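Local structure of protein male-specific lethal-3 (Drosophila melanogaster, 3M9Q) at residues Leu27-Asp32 against Val80-Thr85; Leu39-Val44 against Gln90-Leu95; Pro18-Gly23 against Tyr59-His64. The protein recognises a trimethylated lysine of histone H3 and binds roX RNAs through its chromodomain, as part of the male-specific lethal complex that raises X-linked transcription in males. The protein carries 1 engineered substitution. All coordinates share one frame; numbering follows the deposited sequence.

Contact 1 (Leu27-Asp32 against Val80-Thr85)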
loop_
_atom_site.group_PDB
_atom_site.type_symbol
_atom_site.label_atom_id
_atom_site.label_comp_id
_atom_site.label_asym_id
_atom_site.label_seq_id
_atom_site.Cartn_x
_atom_site.Cartn_y
_atom_site.Cartn_z
ATOM N N LEU A 27 5.325 1.308 -1.102
ATOM C CA LEU A 27 4.805 2.665 -1.173
ATOM C C LEU A 27 3.291 2.581 -1.307
ATOM O O LEU A 27 2.779 1.852 -2.157
ATOM C CB LEU A 27 5.434 3.430 -2.341
ATOM C CG LEU A 27 6.968 3.358 -2.405
ATOM C CD1 LEU A 27 7.506 4.156 -3.592
ATOM C CD2 LEU A 27 7.651 3.804 -1.111
ATOM N N CYS A 28 2.583 3.299 -0.452
ATOM C CA CYS A 28 1.128 3.198 -0.361
ATOM C C CYS A 28 0.463 4.499 -0.777
ATOM O O CYS A 28 0.774 5.563 -0.259
ATOM C CB CYS A 28 0.713 2.879 1.082
ATOM S SG CYS A 28 -1.071 2.612 1.313
ATOM N N TYR A 29 -0.499 4.400 -1.681
ATOM C CA TYR A 29 -1.269 5.581 -2.103
ATOM C C TYR A 29 -2.150 6.106 -0.987
ATOM O O TYR A 29 -2.781 5.363 -0.256
ATOM C CB TYR A 29 -2.137 5.282 -3.331
ATOM C CG TYR A 29 -1.410 5.416 -4.640
ATOM C CD1 TYR A 29 -0.993 6.658 -5.095
ATOM C CD2 TYR A 29 -1.122 4.306 -5.409
ATOM C CE1 TYR A 29 -0.336 6.788 -6.297
ATOM C CE2 TYR A 29 -0.459 4.425 -6.616
ATOM C CZ TYR A 29 -0.066 5.672 -7.050
ATOM O OH TYR A 29 0.609 5.844 -8.243
ATOM N N GLU A 30 -2.180 7.424 -0.892
ATOM C CA GLU A 30 -3.130 8.144 -0.038
ATOM C C GLU A 30 -4.564 7.671 -0.297
ATOM O O GLU A 30 -5.011 7.692 -1.436
ATOM C CB GLU A 30 -3.031 9.652 -0.337
ATOM C CG GLU A 30 -4.168 10.502 0.186
ATOM C CD GLU A 30 -4.164 10.571 1.672
ATOM O OE1 GLU A 30 -3.194 11.186 2.204
ATOM O OE2 GLU A 30 -5.097 10.044 2.309
ATOM N N PRO A 31 -5.295 7.256 0.754
ATOM C CA PRO A 31 -6.652 6.753 0.527
ATOM C C PRO A 31 -7.723 7.836 0.346
ATOM O O PRO A 31 -8.783 7.568 -0.198
ATOM C CB PRO A 31 -6.933 5.942 1.804
ATOM C CG PRO A 31 -6.126 6.589 2.838
ATOM C CD PRO A 31 -4.856 7.009 2.141
ATOM N N ASP A 32 -7.456 9.037 0.827
ATOM C CA ASP A 32 -8.409 10.151 0.715
ATOM C C ASP A 32 -8.465 10.657 -0.730
ATOM O O ASP A 32 -7.515 11.236 -1.241
ATOM C CB ASP A 32 -7.982 11.257 1.679
ATOM C CG ASP A 32 -8.941 12.419 1.727
ATOM O OD1 ASP A 32 -9.861 12.499 0.887
ATOM O OD2 ASP A 32 -8.770 13.260 2.637
ATOM N N VAL A 80 -3.391 -0.536 -3.934
ATOM C CA VAL A 80 -2.895 0.778 -3.505
ATOM C C VAL A 80 -1.409 0.757 -3.166
ATOM O O VAL A 80 -0.846 1.775 -2.763
ATOM C CB VAL A 80 -3.711 1.359 -2.328
ATOM C CG1 VAL A 80 -5.193 1.461 -2.707
ATOM C CG2 VAL A 80 -3.527 0.544 -1.056
ATOM N N LEU A 81 -0.787 -0.397 -3.366
ATOM C CA LEU A 81 0.634 -0.587 -3.038
ATOM C C LEU A 81 1.510 -0.649 -4.278
ATOM O O LEU A 81 1.114 -1.167 -5.324
ATOM C CB LEU A 81 0.812 -1.868 -2.219
ATOM C CG LEU A 81 0.111 -1.881 -0.863
ATOM C CD1 LEU A 81 0.411 -3.198 -0.142
ATOM C CD2 LEU A 81 0.527 -0.678 -0.037
ATOM N N LEU A 82 2.713 -0.110 -4.141
ATOM C CA LEU A 82 3.753 -0.182 -5.162
ATOM C C LEU A 82 5.036 -0.737 -4.586
ATOM O O LEU A 82 5.394 -0.456 -3.446
ATOM C CB LEU A 82 4.048 1.200 -5.740
ATOM C CG LEU A 82 2.946 1.887 -6.548
ATOM C CD1 LEU A 82 3.350 3.310 -6.907
ATOM C CD2 LEU A 82 2.589 1.094 -7.801
ATOM N N LYS A 83 5.741 -1.492 -5.411
ATOM C CA LYS A 83 7.087 -1.961 -5.082
ATOM C C LYS A 83 8.059 -0.793 -4.920
ATOM O O LYS A 83 7.935 0.231 -5.579
ATOM C CB LYS A 83 7.592 -2.909 -6.168
ATOM C CG LYS A 83 6.847 -4.236 -6.244
ATOM C CD LYS A 83 7.232 -5.144 -5.107
ATOM C CE LYS A 83 6.439 -6.438 -5.099
ATOM N NZ LYS A 83 6.935 -7.342 -4.033
ATOM N N ASP A 84 9.031 -0.990 -4.039
ATOM C CA ASP A 84 10.004 0.051 -3.653
ATOM C C ASP A 84 11.167 0.156 -4.636
ATOM O O ASP A 84 12.333 0.126 -4.260
ATOM C CB ASP A 84 10.525 -0.252 -2.253
ATOM C CG ASP A 84 11.280 0.905 -1.635
ATOM O OD1 ASP A 84 11.068 2.060 -2.068
ATOM O OD2 ASP A 84 12.082 0.634 -0.715
ATOM N N THR A 85 10.828 0.263 -5.909
ATOM C CA THR A 85 11.804 0.431 -6.994
ATOM C C THR A 85 12.239 1.883 -7.122
ATOM O O THR A 85 11.564 2.794 -6.662
ATOM C CB THR A 85 11.195 0.022 -8.335
ATOM O OG1 THR A 85 10.080 0.884 -8.590
ATOM C CG2 THR A 85 10.750 -1.447 -8.331
#

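Contact 2 (Leu39-Val44 against Gln90-Leu95)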
loop_
_atom_site.group_PDB
_atom_site.type_symbol
_atom_site.label_atom_id
_atom_site.label_comp_id
_atom_site.label_asym_id
_atom_site.label_seq_id
_atom_site.Cartn_x
_atom_site.Cartn_y
_atom_site.Cartn_z
ATOM N N LEU A 39 2.228 9.203 -2.275
ATOM C CA LEU A 39 2.658 7.884 -1.807
ATOM C C LEU A 39 3.371 7.980 -0.477
ATOM O O LEU A 39 4.210 8.854 -0.269
ATOM C CB LEU A 39 3.604 7.241 -2.819
ATOM C CG LEU A 39 2.951 6.775 -4.120
ATOM C CD1 LEU A 39 3.981 6.673 -5.250
ATOM C CD2 LEU A 39 2.208 5.446 -3.914
ATOM N N TYR A 40 3.038 7.061 0.415
ATOM C CA TYR A 40 3.672 6.974 1.731
ATOM C C TYR A 40 4.562 5.757 1.834
ATOM O O TYR A 40 4.145 4.640 1.524
ATOM C CB TYR A 40 2.608 6.893 2.823
ATOM C CG TYR A 40 1.685 8.097 2.847
ATOM C CD1 TYR A 40 2.154 9.357 3.186
ATOM C CD2 TYR A 40 0.357 7.986 2.489
ATOM C CE1 TYR A 40 1.305 10.465 3.192
ATOM C CE2 TYR A 40 -0.492 9.081 2.502
ATOM C CZ TYR A 40 -0.020 10.306 2.857
ATOM O OH TYR A 40 -0.862 11.405 2.863
ATOM N N THR A 41 5.782 5.965 2.299
ATOM C CA THR A 41 6.717 4.865 2.549
ATOM C C THR A 41 6.221 4.066 3.743
ATOM O O THR A 41 5.963 4.609 4.813
ATOM C CB THR A 41 8.125 5.405 2.803
ATOM O OG1 THR A 41 8.457 6.310 1.738
ATOM C CG2 THR A 41 9.150 4.288 2.876
ATOM N N SER A 42 6.054 2.770 3.521
ATOM C CA SER A 42 5.369 1.889 4.462
ATOM C C SER A 42 6.087 0.556 4.611
ATOM O O SER A 42 6.907 0.176 3.784
ATOM C CB SER A 42 3.944 1.633 3.956
ATOM O OG SER A 42 3.255 2.847 3.684
ATOM N N LYS A 43 5.758 -0.151 5.682
ATOM C CA LYS A 43 6.316 -1.471 5.973
ATOM C C LYS A 43 5.178 -2.455 6.164
ATOM O O LYS A 43 4.234 -2.186 6.905
ATOM C CB LYS A 43 7.170 -1.404 7.245
ATOM C CG LYS A 43 7.777 -2.730 7.708
ATOM C CD LYS A 43 8.502 -2.550 9.040
ATOM C CE LYS A 43 9.181 -3.812 9.535
ATOM N NZ LYS A 43 9.804 -3.578 10.878
ATOM N N VAL A 44 5.279 -3.606 5.520
ATOM C CA VAL A 44 4.248 -4.636 5.627
ATOM C C VAL A 44 4.416 -5.390 6.941
ATOM O O VAL A 44 5.467 -5.969 7.233
ATOM C CB VAL A 44 4.284 -5.613 4.438
ATOM C CG1 VAL A 44 3.208 -6.697 4.589
ATOM C CG2 VAL A 44 4.125 -4.856 3.113
ATOM N N GLN A 90 10.973 7.690 -7.420
ATOM C CA GLN A 90 10.951 8.938 -8.185
ATOM C C GLN A 90 9.518 9.429 -8.351
ATOM O O GLN A 90 9.243 10.614 -8.219
ATOM C CB GLN A 90 11.637 8.790 -9.547
ATOM C CG GLN A 90 13.157 8.627 -9.447
ATOM C CD GLN A 90 13.879 9.874 -8.964
ATOM O OE1 GLN A 90 13.306 10.967 -8.897
ATOM N NE2 GLN A 90 15.145 9.713 -8.616
ATOM N N LEU A 91 8.594 8.516 -8.617
ATOM C CA LEU A 91 7.173 8.878 -8.730
ATOM C C LEU A 91 6.700 9.521 -7.431
ATOM O O LEU A 91 6.030 10.554 -7.433
ATOM C CB LEU A 91 6.318 7.655 -9.067
ATOM C CG LEU A 91 4.804 7.876 -9.091
ATOM C CD1 LEU A 91 4.420 8.902 -10.153
ATOM C CD2 LEU A 91 4.083 6.562 -9.332
ATOM N N GLN A 92 7.082 8.918 -6.315
ATOM C CA GLN A 92 6.708 9.457 -5.006
ATOM C C GLN A 92 7.200 10.905 -4.854
ATOM O O GLN A 92 6.471 11.781 -4.393
ATOM C CB GLN A 92 7.269 8.554 -3.909
ATOM C CG GLN A 92 7.048 9.056 -2.495
ATOM C CD GLN A 92 7.669 8.119 -1.490
ATOM O OE1 GLN A 92 8.717 7.524 -1.766
ATOM N NE2 GLN A 92 7.014 7.937 -0.344
ATOM N N ARG A 93 8.436 11.158 -5.268
ATOM C CA ARG A 93 9.015 12.499 -5.146
ATOM C C ARG A 93 8.302 13.491 -6.062
ATOM O O ARG A 93 8.062 14.639 -5.702
ATOM C CB ARG A 93 10.521 12.472 -5.427
ATOM C CG ARG A 93 11.301 11.785 -4.310
ATOM C CD ARG A 93 12.722 11.422 -4.678
ATOM N NE ARG A 93 13.607 12.583 -4.808
ATOM C CZ ARG A 93 14.268 13.148 -3.802
ATOM N NH1 ARG A 93 14.113 12.725 -2.559
ATOM N NH2 ARG A 93 15.065 14.165 -4.040
ATOM N N GLU A 94 7.945 13.024 -7.246
ATOM C CA GLU A 94 7.242 13.850 -8.229
ATOM C C GLU A 94 5.867 14.246 -7.709
ATOM O O GLU A 94 5.459 15.406 -7.783
ATOM C CB GLU A 94 7.106 13.078 -9.542
ATOM C CG GLU A 94 6.280 13.772 -10.608
ATOM C CD GLU A 94 6.336 13.043 -11.938
ATOM O OE1 GLU A 94 7.457 12.799 -12.438
ATOM O OE2 GLU A 94 5.262 12.716 -12.483
ATOM N N LEU A 95 5.162 13.262 -7.174
ATOM C CA LEU A 95 3.813 13.481 -6.645
ATOM C C LEU A 95 3.842 14.415 -5.440
ATOM O O LEU A 95 2.971 15.275 -5.272
ATOM C CB LEU A 95 3.154 12.161 -6.256
ATOM C CG LEU A 95 2.760 11.235 -7.403
ATOM C CD1 LEU A 95 2.221 9.916 -6.843
ATOM C CD2 LEU A 95 1.725 11.925 -8.291
HETATM O O HOH W 1 4.160 11.248 -2.866
#

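Contact 3 (Pro18-Gly23 against Tyr59-His64)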
loop_
_atom_site.group_PDB
_atom_site.type_symbol
_atom_site.label_atom_id
_atom_site.label_comp_id
_atom_site.label_asym_id
_atom_site.label_seq_id
_atom_site.Cartn_x
_atom_site.Cartn_y
_atom_site.Cartn_z
ATOM N N PRO A 18 -0.593 -13.352 -3.856
ATOM C CA PRO A 18 0.013 -12.411 -2.920
ATOM C C PRO A 18 1.230 -11.773 -3.551
ATOM O O PRO A 18 2.054 -12.467 -4.145
ATOM C CB PRO A 18 0.401 -13.296 -1.739
ATOM C CG PRO A 18 0.616 -14.646 -2.327
ATOM C CD PRO A 18 -0.310 -14.757 -3.505
ATOM N N LEU A 19 1.321 -10.457 -3.451
ATOM C CA LEU A 19 2.304 -9.693 -4.224
ATOM C C LEU A 19 3.374 -9.035 -3.387
ATOM O O LEU A 19 4.387 -8.589 -3.918
ATOM C CB LEU A 19 1.599 -8.636 -5.059
ATOM C CG LEU A 19 0.625 -9.173 -6.107
ATOM C CD1 LEU A 19 0.078 -8.017 -6.923
ATOM C CD2 LEU A 19 1.280 -10.205 -7.008
ATOM N N PHE A 20 3.130 -8.973 -2.084
ATOM C CA PHE A 20 4.054 -8.348 -1.124
ATOM C C PHE A 20 4.209 -9.263 0.074
ATOM O O PHE A 20 3.341 -10.103 0.334
ATOM C CB PHE A 20 3.533 -6.966 -0.691
ATOM C CG PHE A 20 3.237 -6.045 -1.844
ATOM C CD1 PHE A 20 4.236 -5.263 -2.403
ATOM C CD2 PHE A 20 1.967 -5.971 -2.382
ATOM C CE1 PHE A 20 3.952 -4.434 -3.467
ATOM C CE2 PHE A 20 1.689 -5.161 -3.445
ATOM C CZ PHE A 20 2.678 -4.388 -3.988
ATOM N N HIS A 21 5.292 -9.094 0.814
ATOM C CA HIS A 21 5.595 -9.980 1.939
ATOM C C HIS A 21 5.839 -9.222 3.229
ATOM O O HIS A 21 6.209 -8.049 3.223
ATOM C CB HIS A 21 6.809 -10.865 1.619
ATOM C CG HIS A 21 8.072 -10.102 1.363
ATOM N ND1 HIS A 21 8.476 -9.729 0.096
ATOM C CD2 HIS A 21 9.020 -9.642 2.210
ATOM C CE1 HIS A 21 9.620 -9.074 0.179
ATOM N NE2 HIS A 21 9.970 -9.000 1.450
ATOM N N LYS A 22 5.621 -9.907 4.340
ATOM C CA LYS A 22 5.933 -9.351 5.656
ATOM C C LYS A 22 7.363 -8.836 5.703
ATOM O O LYS A 22 8.303 -9.527 5.320
ATOM C CB LYS A 22 5.709 -10.390 6.766
ATOM C CG LYS A 22 5.995 -9.840 8.161
ATOM C CD LYS A 22 5.544 -10.771 9.282
ATOM C CE LYS A 22 5.791 -10.139 10.659
ATOM N NZ LYS A 22 5.291 -10.988 11.789
ATOM N N GLY A 23 7.514 -7.612 6.196
ATOM C CA GLY A 23 8.814 -6.968 6.337
ATOM C C GLY A 23 9.199 -6.090 5.168
ATOM O O GLY A 23 10.113 -5.287 5.271
ATOM N N TYR A 59 -6.039 -10.767 -0.634
ATOM C CA TYR A 59 -5.046 -10.518 0.419
ATOM C C TYR A 59 -5.218 -9.155 1.059
ATOM O O TYR A 59 -5.405 -8.151 0.385
ATOM C CB TYR A 59 -3.619 -10.719 -0.126
ATOM C CG TYR A 59 -3.462 -12.149 -0.549
ATOM C CD1 TYR A 59 -3.059 -13.122 0.358
ATOM C CD2 TYR A 59 -3.813 -12.550 -1.830
ATOM C CE1 TYR A 59 -2.979 -14.452 -0.009
ATOM C CE2 TYR A 59 -3.747 -13.880 -2.203
ATOM C CZ TYR A 59 -3.329 -14.824 -1.290
ATOM O OH TYR A 59 -3.276 -16.145 -1.671
ATOM N N GLU A 60 -5.175 -9.161 2.383
ATOM C CA GLU A 60 -5.195 -7.945 3.184
ATOM C C GLU A 60 -3.809 -7.717 3.735
ATOM O O GLU A 60 -3.273 -8.550 4.462
ATOM C CB GLU A 60 -6.171 -8.067 4.347
ATOM C CG GLU A 60 -7.610 -8.065 3.952
ATOM C CD GLU A 60 -8.530 -7.883 5.140
ATOM O OE1 GLU A 60 -8.116 -8.176 6.285
ATOM O OE2 GLU A 60 -9.667 -7.440 4.916
ATOM N N TYR A 61 -3.238 -6.573 3.379
ATOM C CA TYR A 61 -1.889 -6.202 3.789
ATOM C C TYR A 61 -1.957 -5.187 4.902
ATOM O O TYR A 61 -2.319 -4.036 4.684
ATOM C CB TYR A 61 -1.119 -5.628 2.594
ATOM C CG TYR A 61 -1.040 -6.579 1.415
ATOM C CD1 TYR A 61 0.017 -7.474 1.281
ATOM C CD2 TYR A 61 -2.031 -6.605 0.446
ATOM C CE1 TYR A 61 0.089 -8.358 0.211
ATOM C CE2 TYR A 61 -1.965 -7.481 -0.628
ATOM C CZ TYR A 61 -0.908 -8.362 -0.738
ATOM O OH TYR A 61 -0.827 -9.238 -1.801
ATOM N N LYS A 62 -1.645 -5.624 6.111
ATOM C CA LYS A 62 -1.532 -4.692 7.230
ATOM C C LYS A 62 -0.204 -3.976 7.111
ATOM O O LYS A 62 0.851 -4.609 7.044
ATOM C CB LYS A 62 -1.637 -5.389 8.590
ATOM C CG LYS A 62 -1.761 -4.372 9.730
ATOM C CD LYS A 62 -1.789 -4.973 11.115
ATOM C CE LYS A 62 -1.991 -3.868 12.142
ATOM N NZ LYS A 62 -2.187 -4.390 13.522
ATOM N N ILE A 63 -0.273 -2.654 7.074
ATOM C CA ILE A 63 0.922 -1.839 6.909
ATOM C C ILE A 63 1.091 -0.788 7.987
ATOM O O ILE A 63 0.139 -0.323 8.609
ATOM C CB ILE A 63 0.983 -1.176 5.514
ATOM C CG1 ILE A 63 -0.157 -0.175 5.322
ATOM C CG2 ILE A 63 1.007 -2.232 4.397
ATOM C CD1 ILE A 63 -0.039 0.625 4.008
ATOM N N HIS A 64 2.358 -0.460 8.187
ATOM C CA HIS A 64 2.823 0.605 9.063
ATOM C C HIS A 64 3.376 1.739 8.212
ATOM O O HIS A 64 4.128 1.517 7.270
ATOM C CB HIS A 64 3.934 0.067 9.973
ATOM C CG HIS A 64 4.555 1.109 10.849
ATOM N ND1 HIS A 64 3.919 1.592 11.970
ATOM C CD2 HIS A 64 5.737 1.769 10.773
ATOM C CE1 HIS A 64 4.683 2.502 12.550
ATOM N NE2 HIS A 64 5.794 2.623 11.847
#

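Contact 1 (Leu27-Asp32 against Val80-Thr85)
Leu27 and Leu82 face each other as a hydrogen-bonded pair where strand 25-29 of the chromodomain runs antiparallel to strand 81-83, an outermost strand of its sheet. Two reciprocal backbone bonds join them, Leu27 N to Leu82 O at 2.9 Å and Leu82 N to Leu27 O at 2.8 Å, and both side chains leave on the face that helix 86-100 covers. On that face Tyr29 and Leu82 meet at a slant: the methyl CD1 of Leu82 lies 4.0 Å from Tyr29 CE2 and about as far from its hydroxyl. Tyrosine suits this half-covered place, since the ring packs on Leu82 and Leu91 while also forming a cation-pi pair with Arg37. Leu27 CD2 lies 4.0 Å from Asp84 OD1, and the two side chains cross at about a right angle; Asp84 itself pairs with Arg89 of the helix. Cys28 and Leu81, a non-hydrogen-bonded pair, point to the other face, toward Ile63 and Tyr61 of strand 57-65. The small thiol fits this tight spacing: with SG anti to the backbone N (chi1 -176°), it lies 4.0 Å from Val80 CG2, while Leu81 CD2 reaches Cys28 CB at 3.7 Å. The ladder closes where Tyr29 N meets Val80 O at 2.9 Å, nearly straight at 172°.

Contact 2 (Leu39-Val44 against Gln90-Leu95)
Leu39 and Gln92 form the centre of this contact, in which the C-terminal helix 86-100 of the chromodomain packs across one end of strand 39-51 in its antiparallel sheet. The axes of the segments 39-44 and 90-95 pass 8.7 Å apart with 135° between their directions. Leu39 buries the most surface. Its CB lies against Gln92 CG at 3.9 Å, and its CD1 lies against the backbone of Gln92 and also touches Leu95 CD1 at 4.0 Å and, a little farther off, Leu91 CD2. A branched apolar chain suits this spot, because one methyl can meet two leucines on the same side of the helix while the residue also packs on Tyr29 and Leu82.

Gln92 combines apolar and polar contacts. With CG anti to the backbone N (chi1 175°) and the chain extended beyond, its methylene groups run alongside Leu39 and carry the amide to the strand. There NE2 gives both hydrogens: one to Leu39 O at 3.0 Å, the other to Thr41 OG1 at 3.0 Å. Both acceptors lie near the amide plane, although NE2 stands well above the carbonyl plane of Leu39. Using both N-H groups fixes the rotation of the amide. Cut back to an alanine, this position would probably leave Leu39 O and Thr41 OG1 without their shared donor and uncover the flank of Leu39. Threonine suits position 41 because its hydroxyl accepts from NE2, the two side chains crossing at about a right angle. A water completes the join, accepting from Leu39 N at 2.9 Å and donating to Gln92 O at 2.8 Å.

Contact 3 (Pro18-Gly23 against Tyr59-His64)
Pro18 lies over the face of the Tyr59 ring, its CB 3.9 Å from the ring centroid, a CH-pi contact between the N-terminal loop and strand 57-65 of the chromodomain. While Pro18 CB sits over the ring centre, Pro18 CD lies 3.7 Å from Tyr59 CZ. Next to it, Tyr61 points toward the loop with CG anti to its carbonyl carbon (chi1 -57°), a conformation that carries the hydroxyl to the backbone of Leu19. Leu19 N donates to Tyr61 OH at 3.0 Å and 167°; tyrosine suits the place because its hydroxyl accepts this N-H. Phe20 has a similar first torsion and stands upright on Tyr61: its edge meets the face in a T-shaped stack, centroids 5.6 Å apart and planes at 87°. CD2 of Phe20 sits toward the rim of the tyrosine ring, and Phe20 CB is 3.8 Å from Tyr61 CE1. The backbone N of Phe20 is buried here without a partner. Beyond this pair, Phe20 rests on Leu81 and Lys83 of strand 81-83 and on Val26 of strand 25-29, while Tyr59 and Tyr61 both lean on Val47 of strand 39-51.

How the contacts relate
All three contacts reach one chromodomain sheet, and along the chain their segments alternate: first 18-23, 27-32 and 39-44, then 59-64, 80-85 and 90-95. The later half of the domain thus returns, piece by piece, onto the earlier. Contacts 1 and 2 have centres about 6 Å apart and lie on the neighbouring strands 25-29 and 39-51, while strand 81-83 leads directly into helix 86-100. Contact 3 lies about 12 Å from contact 1 and 16 Å from contact 2, centre to centre, on the opposite side of the chain's centre from contact 2. The helix and the N-terminal loop are therefore anchored separately on the sheet.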